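Local coordinates for protein arylesterase (Sulfolobus solfataricus, PDB 5L2P) that hydrolyses aryl esters and aryl dialkyl phosphates such as phenyl acetate and paraoxon, acting as a broad-specificity serine esterase of the GDXG family, at residues N75-H80 / D148-F153; S104-V109 / L300-F305; T177-V182 / N239-I244; I70-N75 / L143-D148; P63-S68 / S90-D95. All blocks are in the same frame, centred on the assembly; numbering follows the deposited sequence.

Interaction 1. Residues N75-H80 / D148-F153; sequences NGLVMH and DKIATF
In the central sheet of the alpha/beta hydrolase fold, strand 77-81 runs parallel to strand 150-155, which leads to the probable nucleophile Ser156; Leu77 to His80 pair in register with Ile150 to Phe153. Leu77 and Met79 carry all four backbone bonds of the pairing. Leu77 N donates to Lys149 O and Leu77 O receives Ala151 N at 2.7 Å, nearly straight at the hydrogen (176°). Met79 repeats the scheme two residues on, its N bound to Ala151 O and its O to Phe153 N. Val78 and His80 turn their backbone polar groups instead to strand 108-112. Before the strands, Lys149 CD lies 3.2 Å from Asn75 OD1, and its NZ goes on to Phe305 O. On the face of Leu77 and Met79, Leu77 CD2 lies beside Ile150 CG2 at 4.1 Å, and Met79 CB meets Thr152 CG2; helix 124-138 covers this layer. On the opposite face, Val78 CG1 packs 3.8 Å from Phe153 CB. There His80 and Phe153 both hold CG anti to the backbone N (chi1 179° and 173°), which sends the rings off side by side as an offset edge-to-face pair with centroids 5.1 Å apart, the Phe153 edge directed toward His80. The imidazole is held by Ser98 OG at ND1 and Glu94 OE1 at NE2. The backbone groups of Leu77 and Met79 and both imidazole nitrogens thus find partners, probably fixing the rotation of the His80 ring.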
# COMPACT_ATOMS: atom_id res chain seq x y z
N ASN A 75 5.78 -37.53 -17.34
CA ASN A 75 4.79 -37.56 -18.41
C ASN A 75 3.77 -36.42 -18.33
O ASN A 75 2.67 -36.56 -18.82
CB ASN A 75 4.11 -38.93 -18.49
CG ASN A 75 3.48 -39.37 -17.16
OD1 ASN A 75 3.58 -38.67 -16.17
ND2 ASN A 75 2.85 -40.54 -17.14
N GLY A 76 4.17 -35.30 -17.75
CA GLY A 76 3.35 -34.12 -17.74
C GLY A 76 3.38 -33.30 -19.00
O GLY A 76 4.24 -33.50 -19.84
N LEU A 77 2.41 -32.41 -19.12
CA LEU A 77 2.27 -31.55 -20.28
C LEU A 77 1.89 -30.15 -19.86
O LEU A 77 1.01 -29.97 -19.04
CB LEU A 77 1.21 -32.10 -21.22
CG LEU A 77 0.79 -31.20 -22.40
CD1 LEU A 77 1.91 -31.10 -23.40
CD2 LEU A 77 -0.52 -31.65 -23.03
N VAL A 78 2.56 -29.15 -20.44
CA VAL A 78 2.28 -27.76 -20.18
C VAL A 78 1.85 -27.05 -21.45
O VAL A 78 2.61 -26.99 -22.40
CB VAL A 78 3.50 -27.05 -19.60
CG1 VAL A 78 3.23 -25.55 -19.40
CG2 VAL A 78 3.94 -27.71 -18.28
N MET A 79 0.61 -26.56 -21.47
CA MET A 79 0.11 -25.76 -22.58
C MET A 79 0.52 -24.32 -22.35
O MET A 79 0.22 -23.75 -21.29
CB MET A 79 -1.39 -25.82 -22.68
CG MET A 79 -1.96 -27.21 -22.86
SD MET A 79 -1.50 -27.97 -24.40
CE MET A 79 -2.09 -26.82 -25.61
N HIS A 80 1.18 -23.73 -23.35
CA HIS A 80 1.71 -22.39 -23.20
C HIS A 80 0.99 -21.44 -24.16
O HIS A 80 1.04 -21.62 -25.37
CB HIS A 80 3.21 -22.41 -23.47
CG HIS A 80 3.86 -21.05 -23.37
ND1 HIS A 80 5.11 -20.79 -23.89
CD2 HIS A 80 3.44 -19.89 -22.83
CE1 HIS A 80 5.44 -19.53 -23.66
NE2 HIS A 80 4.44 -18.96 -23.01
N ASP A 148 -4.17 -36.89 -16.96
CA ASP A 148 -4.45 -36.14 -15.71
C ASP A 148 -3.26 -35.28 -15.24
O ASP A 148 -3.26 -34.78 -14.09
CB ASP A 148 -5.01 -37.05 -14.59
CG ASP A 148 -4.02 -38.13 -14.16
OD1 ASP A 148 -2.95 -37.77 -13.60
OD2 ASP A 148 -4.33 -39.33 -14.35
N LYS A 149 -2.26 -35.09 -16.12
CA LYS A 149 -1.12 -34.22 -15.82
C LYS A 149 -0.93 -33.10 -16.85
O LYS A 149 0.17 -32.80 -17.26
CB LYS A 149 0.17 -35.02 -15.69
CG LYS A 149 0.21 -35.98 -14.54
CD LYS A 149 1.55 -36.72 -14.58
CE LYS A 149 1.72 -37.81 -13.54
NZ LYS A 149 1.53 -37.25 -12.20
N ILE A 150 -2.03 -32.48 -17.24
CA ILE A 150 -2.03 -31.35 -18.16
C ILE A 150 -2.15 -30.03 -17.41
O ILE A 150 -3.14 -29.79 -16.71
CB ILE A 150 -3.17 -31.48 -19.19
CG1 ILE A 150 -3.07 -32.83 -19.91
CG2 ILE A 150 -3.13 -30.30 -20.17
CD1 ILE A 150 -4.16 -33.09 -20.95
N ALA A 151 -1.15 -29.15 -17.56
CA ALA A 151 -1.18 -27.83 -16.94
C ALA A 151 -1.21 -26.73 -18.00
O ALA A 151 -0.78 -26.95 -19.15
CB ALA A 151 0.05 -27.64 -16.07
N THR A 152 -1.69 -25.53 -17.62
CA THR A 152 -1.66 -24.39 -18.47
C THR A 152 -0.76 -23.27 -17.93
O THR A 152 -0.62 -23.10 -16.73
CB THR A 152 -3.07 -23.85 -18.71
OG1 THR A 152 -3.71 -23.57 -17.47
CG2 THR A 152 -3.90 -24.83 -19.57
N PHE A 153 -0.15 -22.51 -18.85
CA PHE A 153 0.80 -21.46 -18.50
C PHE A 153 0.64 -20.30 -19.49
O PHE A 153 0.37 -20.52 -20.67
CB PHE A 153 2.20 -22.04 -18.53
CG PHE A 153 3.28 -21.03 -18.37
CD1 PHE A 153 3.80 -20.37 -19.48
CD2 PHE A 153 3.83 -20.76 -17.11
CE1 PHE A 153 4.82 -19.44 -19.36
CE2 PHE A 153 4.84 -19.81 -16.96
CZ PHE A 153 5.35 -19.16 -18.11

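Interaction 2. Residues S104-V109 / L300-F305; sequences SCECTV and LLKDIF
Glu106 and Lys302 form the polar part of this contact, a salt bridge of 3.0 Å between Glu106 OE2 and Lys302 NZ. The lysine is fully extended, rising from helix 287-305 past the carbonyls of Ser104 and Cys105, and its ammonium group meets OE2 from above the carboxylate plane. The second carboxylate oxygen, Glu106 OE1, is taken by Thr73 OG1. Glu106 has positive phi just where helix 95-105 gives out, and the carbonyls and hydroxyls of the helix end and the loop after it find partners close by: Ser104 OG bonds to Ile100 O, Cys105 O accepts from Asn74 ND2, and Cys107 O pairs with Ser102 OG. Beneath the charged pair the contact is apolar and sulfur-rich. Cys105 SG touches Leu301 CD1 at 3.7 Å, while Cys107 SG approaches the Phe305 ring obliquely, 3.9 Å from CE2. Asp303, which makes no contact with 104-109, forms a salt bridge with Arg291 of the second subunit. A salt bridge above a patch of thiols, leucine and phenylalanine thus ties the last turn of the C-terminal helix to the exit of helix 95-105, and splitting the Glu106 carboxylate between Lys302 and Thr73 probably limits its freedom to turn.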
# COMPACT_ATOMS: atom_id res chain seq x y z
N SER A 104 13.08 -26.96 -17.34
CA SER A 104 12.89 -26.87 -15.89
C SER A 104 11.85 -27.87 -15.43
O SER A 104 12.04 -28.55 -14.43
CB SER A 104 12.40 -25.49 -15.51
OG SER A 104 13.36 -24.51 -15.81
N CYS A 105 10.74 -27.95 -16.16
CA CYS A 105 9.70 -28.95 -15.91
C CYS A 105 10.17 -30.37 -16.20
O CYS A 105 9.65 -31.32 -15.61
CB CYS A 105 8.48 -28.69 -16.79
SG CYS A 105 7.57 -27.22 -16.31
N GLU A 106 11.10 -30.50 -17.15
CA GLU A 106 11.57 -31.78 -17.66
C GLU A 106 10.40 -32.55 -18.27
O GLU A 106 10.22 -33.76 -18.04
CB GLU A 106 12.28 -32.58 -16.57
CG GLU A 106 13.56 -31.90 -16.12
CD GLU A 106 14.19 -32.56 -14.90
OE1 GLU A 106 14.06 -33.80 -14.75
OE2 GLU A 106 14.80 -31.80 -14.09
N CYS A 107 9.60 -31.81 -19.04
CA CYS A 107 8.43 -32.36 -19.66
C CYS A 107 8.11 -31.64 -20.94
O CYS A 107 8.67 -30.61 -21.25
CB CYS A 107 7.24 -32.27 -18.70
SG CYS A 107 6.44 -30.64 -18.66
N THR A 108 7.15 -32.18 -21.67
CA THR A 108 6.74 -31.64 -22.96
C THR A 108 5.95 -30.34 -22.81
O THR A 108 5.12 -30.20 -21.92
CB THR A 108 5.82 -32.65 -23.63
OG1 THR A 108 6.38 -33.98 -23.53
CG2 THR A 108 5.53 -32.23 -25.10
N VAL A 109 6.23 -29.39 -23.68
CA VAL A 109 5.54 -28.10 -23.68
C VAL A 109 4.98 -27.85 -25.08
O VAL A 109 5.67 -28.09 -26.08
CB VAL A 109 6.51 -26.98 -23.30
CG1 VAL A 109 5.87 -25.61 -23.50
CG2 VAL A 109 6.99 -27.16 -21.87
N LEU A 300 8.14 -26.14 -9.46
CA LEU A 300 6.85 -26.41 -8.83
C LEU A 300 5.97 -27.30 -9.66
O LEU A 300 5.35 -28.20 -9.13
CB LEU A 300 6.11 -25.10 -8.54
CG LEU A 300 6.78 -24.22 -7.47
CD1 LEU A 300 6.03 -22.90 -7.38
CD2 LEU A 300 6.81 -24.93 -6.12
N LEU A 301 5.92 -27.06 -10.97
CA LEU A 301 5.19 -27.97 -11.89
C LEU A 301 5.76 -29.37 -11.91
O LEU A 301 5.02 -30.36 -11.87
CB LEU A 301 5.18 -27.42 -13.29
CG LEU A 301 4.31 -26.16 -13.49
CD1 LEU A 301 4.53 -25.63 -14.89
CD2 LEU A 301 2.82 -26.45 -13.27
N LYS A 302 7.08 -29.45 -11.98
CA LYS A 302 7.78 -30.74 -11.92
C LYS A 302 7.39 -31.50 -10.65
O LYS A 302 7.16 -32.68 -10.67
CB LYS A 302 9.28 -30.49 -11.94
CG LYS A 302 10.13 -31.72 -11.80
CD LYS A 302 11.58 -31.29 -11.71
CE LYS A 302 12.49 -32.43 -11.33
NZ LYS A 302 13.90 -31.96 -11.26
N ASP A 303 7.29 -30.77 -9.56
CA ASP A 303 6.87 -31.34 -8.29
C ASP A 303 5.42 -31.79 -8.27
O ASP A 303 5.09 -32.79 -7.67
CB ASP A 303 7.09 -30.31 -7.18
CG ASP A 303 7.22 -30.92 -5.89
OD1 ASP A 303 6.16 -31.30 -5.38
OD2 ASP A 303 8.36 -31.02 -5.42
N ILE A 304 4.55 -31.06 -8.93
CA ILE A 304 3.17 -31.52 -9.11
C ILE A 304 3.08 -32.73 -10.04
O ILE A 304 2.25 -33.59 -9.84
CB ILE A 304 2.29 -30.38 -9.67
CG1 ILE A 304 2.11 -29.29 -8.62
CG2 ILE A 304 0.93 -30.89 -10.13
CD1 ILE A 304 1.66 -27.96 -9.19
N PHE A 305 3.92 -32.80 -11.07
CA PHE A 305 3.93 -33.93 -12.00
C PHE A 305 4.51 -35.21 -11.43
O PHE A 305 4.07 -36.29 -11.84
CB PHE A 305 4.66 -33.59 -13.32
CG PHE A 305 3.98 -32.53 -14.14
CD1 PHE A 305 2.59 -32.49 -14.25
CD2 PHE A 305 4.72 -31.60 -14.82
CE1 PHE A 305 1.96 -31.52 -15.01
CE2 PHE A 305 4.12 -30.61 -15.58
CZ PHE A 305 2.73 -30.57 -15.69

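Interaction 3. Residues T177-V182 / N239-I244; sequences TAQVPV and NLPQAI
Gln179 places CG between its backbone N and carbonyl carbon (chi1 57°) and then extends, a course that carries it past Pro241, the two side chains crossing at about a right angle. NE2 thereby donates to Pro241 O at 3.1 Å, with 172° at the hydrogen and the acceptor lying in the amide plane, although the donor is tilted somewhat from the carbonyl plane. On the way, Gln179 CG rests on Ala243 CB at 3.7 Å, and the other amide atom, OE1, has a weak hydrogen bond to Ser166 OG of helix 157-171. The main chain of the same residue bonds twice to the neighbouring strand: Gln179 N to Gln242 O, and Ile244 N to Gln179 O, each 2.9 Å. Strands 178-182 and 242-248 are parallel neighbours in the alpha/beta hydrolase sheet, and the glutamine amide adds a side-chain bond just where the second strand emerges from its loop. A leucine in place of Gln179 would probably leave Pro241 O without this donor and free the entering loop to shift against the sheet. On the face opposite to Gln179, Val180 and Ile244 lie side by side, Val180 CG1 being 4.1 Å from Ile244 CB, with helix 287-305 reaching Val180 through Ile297. Farther along, Pro181, which has no N-H to offer, sets its CD 3.4 Å from Ile244 O.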
# COMPACT_ATOMS: atom_id res chain seq x y z
N THR A 177 -4.46 -30.27 -14.21
CA THR A 177 -3.79 -30.47 -12.94
C THR A 177 -3.37 -29.15 -12.31
O THR A 177 -3.31 -29.05 -11.08
CB THR A 177 -2.61 -31.47 -13.05
OG1 THR A 177 -2.08 -31.72 -11.75
CG2 THR A 177 -1.51 -30.93 -13.92
N ALA A 178 -3.06 -28.16 -13.13
CA ALA A 178 -2.57 -26.87 -12.65
C ALA A 178 -2.78 -25.74 -13.65
O ALA A 178 -3.01 -25.96 -14.83
CB ALA A 178 -1.10 -26.97 -12.32
N GLN A 179 -2.73 -24.50 -13.14
CA GLN A 179 -2.80 -23.30 -13.97
C GLN A 179 -1.78 -22.29 -13.47
O GLN A 179 -1.63 -22.06 -12.26
CB GLN A 179 -4.21 -22.68 -13.92
CG GLN A 179 -4.68 -22.33 -12.52
CD GLN A 179 -5.97 -21.53 -12.56
OE1 GLN A 179 -6.14 -20.65 -13.43
NE2 GLN A 179 -6.91 -21.85 -11.64
N VAL A 180 -1.07 -21.66 -14.41
CA VAL A 180 -0.04 -20.72 -14.07
C VAL A 180 -0.19 -19.42 -14.85
O VAL A 180 0.51 -19.19 -15.82
CB VAL A 180 1.36 -21.32 -14.31
CG1 VAL A 180 2.45 -20.42 -13.75
CG2 VAL A 180 1.45 -22.67 -13.62
N PRO A 181 -1.11 -18.54 -14.39
CA PRO A 181 -1.20 -17.21 -14.96
C PRO A 181 -0.13 -16.30 -14.40
O PRO A 181 -0.08 -16.04 -13.19
CB PRO A 181 -2.60 -16.73 -14.55
CG PRO A 181 -2.95 -17.53 -13.35
CD PRO A 181 -2.12 -18.77 -13.34
N VAL A 182 0.73 -15.82 -15.28
CA VAL A 182 1.78 -14.89 -14.91
C VAL A 182 1.35 -13.50 -15.38
O VAL A 182 0.94 -13.29 -16.52
CB VAL A 182 3.08 -15.29 -15.58
CG1 VAL A 182 4.20 -14.28 -15.29
CG2 VAL A 182 3.47 -16.69 -15.14
N ASN A 239 -13.43 -25.24 -7.53
CA ASN A 239 -13.23 -26.40 -8.39
C ASN A 239 -12.44 -26.06 -9.65
O ASN A 239 -12.69 -26.59 -10.72
CB ASN A 239 -14.58 -27.03 -8.77
CG ASN A 239 -15.28 -27.67 -7.59
OD1 ASN A 239 -14.64 -28.22 -6.69
ND2 ASN A 239 -16.61 -27.63 -7.61
N LEU A 240 -11.50 -25.15 -9.49
CA LEU A 240 -10.60 -24.80 -10.53
C LEU A 240 -9.27 -25.41 -10.17
O LEU A 240 -9.05 -25.79 -9.02
CB LEU A 240 -10.49 -23.27 -10.65
CG LEU A 240 -11.71 -22.57 -11.24
CD1 LEU A 240 -11.44 -21.08 -11.26
CD2 LEU A 240 -12.00 -23.04 -12.65
N PRO A 241 -8.36 -25.50 -11.16
CA PRO A 241 -7.10 -26.17 -10.89
C PRO A 241 -6.23 -25.42 -9.89
O PRO A 241 -6.28 -24.20 -9.80
CB PRO A 241 -6.44 -26.29 -12.28
CG PRO A 241 -7.22 -25.46 -13.20
CD PRO A 241 -8.54 -25.17 -12.59
N GLN A 242 -5.44 -26.17 -9.16
CA GLN A 242 -4.38 -25.61 -8.34
C GLN A 242 -3.60 -24.52 -9.12
O GLN A 242 -3.14 -24.76 -10.27
CB GLN A 242 -3.47 -26.78 -7.94
CG GLN A 242 -2.26 -26.43 -7.10
CD GLN A 242 -1.44 -27.67 -6.76
OE1 GLN A 242 -1.67 -28.76 -7.32
NE2 GLN A 242 -0.49 -27.52 -5.84
N ALA A 243 -3.43 -23.35 -8.49
CA ALA A 243 -2.88 -22.18 -9.18
C ALA A 243 -1.54 -21.67 -8.68
O ALA A 243 -1.28 -21.66 -7.50
CB ALA A 243 -3.89 -21.05 -9.13
N ILE A 244 -0.71 -21.22 -9.60
CA ILE A 244 0.46 -20.43 -9.27
C ILE A 244 0.30 -19.09 -9.98
O ILE A 244 0.52 -18.99 -11.17
CB ILE A 244 1.75 -21.13 -9.75
CG1 ILE A 244 1.88 -22.48 -9.05
CG2 ILE A 244 2.98 -20.27 -9.46
CD1 ILE A 244 2.93 -23.41 -9.61

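Interaction 4. Residues I70-N75 / L143-D148; sequences IKRTNN and LGIDKD
Arg72 reaches across to Leu143 with a chain extended from CG to NE, its CG anti to the backbone N (chi1 -164°), and delivers NH2 to Leu143 O at 3.1 Å. The bond is fairly straight and flat in both senses: the oxygen sits at the guanidinium edge, and the donor approaches in the carbonyl plane on a lone pair. The same NH2 passes 3.6 Å from Ile145 CG2, a methyl that the isoleucine turns toward the arginine while its CG1 branch leads off toward the sheet. At Asn75 the main chain does the bonding, Asp146 N donating to Asn75 O at 2.9 Å. Its side chain, with CG between the backbone N and the carbonyl carbon, sets ND2 3.6 Å from Asp146 CB, with the amide and carboxylate planes 57° apart, and its CB lies near Gly144 O. A glycine at Asn75 would probably strip Asp146 CB of this cover and let the backbone that presents the carbonyl turn more freely. Asp146 in turn swings CG anti to its N (chi1 -177°), and OD1 accepts at 2.9 Å from Asp148 N, which approaches from above the carboxylate plane. Two textbook turns follow one another here on the surface: a Schellman motif that ends helix 140-143, with Gly144 at positive phi and Ile145 N bonded to Ala140 O, and an Asx turn at Asp146 leading into strand 150-155.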
# COMPACT_ATOMS: atom_id res chain seq x y z
N ILE A 70 15.55 -31.32 -22.88
CA ILE A 70 16.86 -31.96 -22.95
C ILE A 70 16.82 -33.29 -22.22
O ILE A 70 17.34 -34.27 -22.71
CB ILE A 70 17.95 -31.07 -22.28
CG1 ILE A 70 18.21 -29.81 -23.10
CG2 ILE A 70 19.27 -31.81 -22.15
CD1 ILE A 70 18.89 -30.04 -24.45
N LYS A 71 16.23 -33.29 -21.02
CA LYS A 71 16.06 -34.50 -20.22
C LYS A 71 14.58 -34.59 -19.84
O LYS A 71 14.06 -33.70 -19.14
CB LYS A 71 16.92 -34.47 -18.94
CG LYS A 71 18.28 -33.78 -19.09
CD LYS A 71 19.38 -34.31 -18.15
CE LYS A 71 20.82 -34.01 -18.63
NZ LYS A 71 21.28 -32.60 -18.36
N ARG A 72 13.92 -35.66 -20.27
CA ARG A 72 12.52 -35.87 -19.95
C ARG A 72 12.38 -36.87 -18.80
O ARG A 72 12.73 -38.01 -18.96
CB ARG A 72 11.81 -36.40 -21.18
CG ARG A 72 10.30 -36.31 -21.13
CD ARG A 72 9.66 -36.90 -22.37
NE ARG A 72 8.21 -36.85 -22.25
CZ ARG A 72 7.34 -37.21 -23.19
NH1 ARG A 72 7.78 -37.66 -24.36
NH2 ARG A 72 6.03 -37.14 -22.95
N THR A 73 11.85 -36.42 -17.66
CA THR A 73 11.75 -37.27 -16.48
C THR A 73 10.31 -37.44 -15.97
O THR A 73 10.11 -38.09 -14.92
CB THR A 73 12.56 -36.69 -15.32
OG1 THR A 73 12.08 -35.37 -15.04
CG2 THR A 73 14.01 -36.64 -15.67
N ASN A 74 9.32 -36.87 -16.66
CA ASN A 74 7.93 -37.13 -16.31
C ASN A 74 7.01 -37.06 -17.53
O ASN A 74 7.41 -36.57 -18.60
CB ASN A 74 7.45 -36.20 -15.20
CG ASN A 74 7.43 -34.76 -15.62
OD1 ASN A 74 6.55 -34.34 -16.37
ND2 ASN A 74 8.39 -33.99 -15.14
N ASN A 75 5.78 -37.53 -17.34
CA ASN A 75 4.79 -37.56 -18.41
C ASN A 75 3.77 -36.42 -18.33
O ASN A 75 2.67 -36.56 -18.82
CB ASN A 75 4.11 -38.93 -18.49
CG ASN A 75 3.48 -39.37 -17.16
OD1 ASN A 75 3.58 -38.67 -16.17
ND2 ASN A 75 2.85 -40.54 -17.14
N LEU A 143 1.54 -38.31 -27.74
CA LEU A 143 2.51 -37.38 -27.16
C LEU A 143 3.31 -38.01 -26.00
O LEU A 143 4.27 -37.44 -25.53
CB LEU A 143 1.79 -36.11 -26.72
CG LEU A 143 1.02 -35.37 -27.83
CD1 LEU A 143 0.03 -34.33 -27.30
CD2 LEU A 143 1.95 -34.67 -28.81
N GLY A 144 2.91 -39.18 -25.54
CA GLY A 144 3.51 -39.80 -24.37
C GLY A 144 3.25 -39.06 -23.06
O GLY A 144 4.13 -38.96 -22.19
N ILE A 145 2.04 -38.54 -22.90
CA ILE A 145 1.71 -37.79 -21.70
C ILE A 145 0.50 -38.39 -21.00
O ILE A 145 -0.36 -39.02 -21.63
CB ILE A 145 1.48 -36.30 -21.99
CG1 ILE A 145 0.37 -36.08 -23.01
CG2 ILE A 145 2.74 -35.66 -22.55
CD1 ILE A 145 -0.61 -35.01 -22.61
N ASP A 146 0.44 -38.15 -19.69
CA ASP A 146 -0.69 -38.53 -18.85
C ASP A 146 -1.82 -37.51 -19.03
O ASP A 146 -1.60 -36.32 -18.95
CB ASP A 146 -0.23 -38.63 -17.40
CG ASP A 146 -1.35 -39.10 -16.41
OD1 ASP A 146 -2.53 -39.23 -16.81
OD2 ASP A 146 -1.04 -39.33 -15.22
N LYS A 147 -3.03 -38.00 -19.31
CA LYS A 147 -4.19 -37.14 -19.41
C LYS A 147 -4.51 -36.36 -18.13
O LYS A 147 -5.07 -35.28 -18.21
CB LYS A 147 -5.42 -37.94 -19.82
CG LYS A 147 -5.45 -38.37 -21.28
CD LYS A 147 -6.69 -39.22 -21.55
CE LYS A 147 -6.72 -39.75 -22.96
NZ LYS A 147 -7.83 -40.73 -23.15
N ASP A 148 -4.17 -36.89 -16.96
CA ASP A 148 -4.45 -36.14 -15.71
C ASP A 148 -3.26 -35.28 -15.24
O ASP A 148 -3.26 -34.78 -14.09
CB ASP A 148 -5.01 -37.05 -14.59
CG ASP A 148 -4.02 -38.13 -14.16
OD1 ASP A 148 -2.95 -37.77 -13.60
OD2 ASP A 148 -4.33 -39.33 -14.35

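Interaction 5. Residues P63-S68 / S90-D95; sequences PIRIYS and SIETED
Ile91 is the close-fitting wedge of this contact, pressed between Arg65 and Tyr67 on strand 61-68. Its CG2 lies 3.4 Å from Arg65 NE, at the guanidinium edge, and 3.7 Å from Tyr67 OH, while CD1 reaches back to Ile64 CA and Pro63 O. Beside it, Tyr67 OH donates to Asp95 OD1 at 2.6 Å; the oxygen stands in the plane of the phenol ring, yet the hydroxyl meets it from above the carboxylate plane. Asp95 opens helix 95-105, and its OD2 goes to Arg99 NE. The outer side is looser and charged. Arg65 bends at chi3 (-57°), turning NH2 outward to Glu92 OE2 at 2.8 Å in a salt bridge whose guanidinium and carboxylate planes are 68° apart; Glu92 is exposed to solvent. Arg65 NE and Asp95 OD1, 3.8 Å apart, make only a long ion pair with the oxygen well out of the guanidinium plane. Arg65 NH1 has another acid, Asp52, on strand 49-56. The arginine's positive charge probably offsets part of the negative charge of Glu92, Asp95 and Asp52, and the buried Asp95, gripped by Tyr67 and Arg99, is likely to stay ionised, tying the start of helix 95-105 to strand 61-68, next to the outermost strand 49-56.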
# COMPACT_ATOMS: atom_id res chain seq x y z
N PRO A 63 -1.75 -23.25 -35.69
CA PRO A 63 -0.35 -23.69 -35.59
C PRO A 63 0.08 -23.90 -34.12
O PRO A 63 -0.29 -23.14 -33.26
CB PRO A 63 0.45 -22.53 -36.23
CG PRO A 63 -0.55 -21.65 -36.86
CD PRO A 63 -1.86 -21.86 -36.14
N ILE A 64 0.86 -24.95 -33.89
CA ILE A 64 1.47 -25.19 -32.60
C ILE A 64 2.94 -25.57 -32.75
O ILE A 64 3.37 -25.95 -33.82
CB ILE A 64 0.73 -26.31 -31.82
CG1 ILE A 64 0.71 -27.60 -32.61
CG2 ILE A 64 -0.69 -25.88 -31.53
CD1 ILE A 64 0.23 -28.78 -31.77
N ARG A 65 3.69 -25.44 -31.66
CA ARG A 65 5.05 -25.93 -31.61
C ARG A 65 5.17 -26.84 -30.37
O ARG A 65 4.82 -26.44 -29.27
CB ARG A 65 6.04 -24.79 -31.52
CG ARG A 65 7.50 -25.24 -31.73
CD ARG A 65 8.54 -24.10 -31.61
NE ARG A 65 8.34 -22.98 -32.51
CZ ARG A 65 8.80 -22.90 -33.73
NH1 ARG A 65 9.51 -23.90 -34.23
NH2 ARG A 65 8.55 -21.83 -34.46
N ILE A 66 5.66 -28.05 -30.57
CA ILE A 66 5.89 -29.00 -29.50
C ILE A 66 7.36 -28.98 -29.11
O ILE A 66 8.24 -29.23 -29.97
CB ILE A 66 5.61 -30.46 -29.91
CG1 ILE A 66 4.34 -30.61 -30.78
CG2 ILE A 66 5.53 -31.34 -28.66
CD1 ILE A 66 3.12 -29.85 -30.25
N TYR A 67 7.63 -28.72 -27.81
CA TYR A 67 8.99 -28.73 -27.28
C TYR A 67 9.25 -29.98 -26.48
O TYR A 67 8.49 -30.28 -25.59
CB TYR A 67 9.24 -27.53 -26.39
CG TYR A 67 9.05 -26.19 -27.05
CD1 TYR A 67 7.79 -25.65 -27.26
CD2 TYR A 67 10.13 -25.44 -27.42
CE1 TYR A 67 7.64 -24.40 -27.86
CE2 TYR A 67 9.98 -24.22 -28.05
CZ TYR A 67 8.73 -23.70 -28.25
OH TYR A 67 8.56 -22.46 -28.79
N SER A 68 10.33 -30.69 -26.79
CA SER A 68 10.77 -31.80 -25.98
C SER A 68 11.99 -31.39 -25.21
O SER A 68 12.89 -30.82 -25.80
CB SER A 68 11.14 -32.98 -26.85
OG SER A 68 10.08 -33.34 -27.68
N SER A 90 3.39 -14.19 -30.51
CA SER A 90 3.28 -15.47 -31.19
C SER A 90 4.07 -16.54 -30.43
O SER A 90 4.64 -16.26 -29.37
CB SER A 90 3.82 -15.39 -32.65
OG SER A 90 5.21 -15.15 -32.66
N ILE A 91 4.13 -17.74 -31.00
CA ILE A 91 5.05 -18.77 -30.57
C ILE A 91 6.51 -18.31 -30.61
O ILE A 91 7.28 -18.64 -29.72
CB ILE A 91 4.89 -20.02 -31.43
CG1 ILE A 91 3.51 -20.63 -31.21
CG2 ILE A 91 5.93 -21.08 -31.06
CD1 ILE A 91 3.07 -21.56 -32.31
N GLU A 92 6.89 -17.53 -31.61
CA GLU A 92 8.27 -17.06 -31.72
C GLU A 92 8.64 -16.07 -30.61
O GLU A 92 9.77 -16.03 -30.13
CB GLU A 92 8.48 -16.39 -33.10
CG GLU A 92 8.35 -17.37 -34.26
CD GLU A 92 9.53 -18.36 -34.38
OE1 GLU A 92 10.54 -18.23 -33.63
OE2 GLU A 92 9.45 -19.29 -35.22
N THR A 93 7.69 -15.23 -30.25
CA THR A 93 7.96 -14.16 -29.27
C THR A 93 8.21 -14.68 -27.85
O THR A 93 8.97 -14.07 -27.10
CB THR A 93 6.82 -13.12 -29.22
OG1 THR A 93 5.62 -13.76 -28.80
CG2 THR A 93 6.65 -12.44 -30.58
N GLU A 94 7.59 -15.80 -27.50
CA GLU A 94 7.83 -16.45 -26.24
C GLU A 94 8.48 -17.83 -26.40
O GLU A 94 8.38 -18.70 -25.52
CB GLU A 94 6.50 -16.53 -25.46
CG GLU A 94 6.11 -15.17 -24.90
CD GLU A 94 4.85 -15.17 -24.04
OE1 GLU A 94 4.51 -16.22 -23.43
OE2 GLU A 94 4.20 -14.10 -23.98
N ASP A 95 9.19 -18.04 -27.50
CA ASP A 95 9.92 -19.29 -27.75
C ASP A 95 10.96 -19.58 -26.66
O ASP A 95 11.09 -20.70 -26.19
CB ASP A 95 10.58 -19.21 -29.13
CG ASP A 95 11.32 -20.50 -29.51
OD1 ASP A 95 10.70 -21.46 -29.99
OD2 ASP A 95 12.55 -20.55 -29.33

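Four of the five contacts reach one mixed sheet, in which 61-68, 108-112, 77-81, 150-155, 178-182 and 242-248 are successive strands. Interactions 1 and 3, centres about 10 Å apart, are pairings two steps apart, linked by the pairing of 150-155 with 178-182. Interaction 2 lays the C-terminal helix across this sheet. Along the chain, interaction 5 closes before 2 and 3 open, interaction 1 closes before 3, interaction 3 is nested inside 2, and 1 and 4 alternate. Interaction 4, about 9 Å from interaction 1, ties the loops entering its two strands. Interaction 5 touches interaction 1 through His80 and Glu94. Contacts distant in sequence thus brace the scaffold that carries the probable catalytic serine.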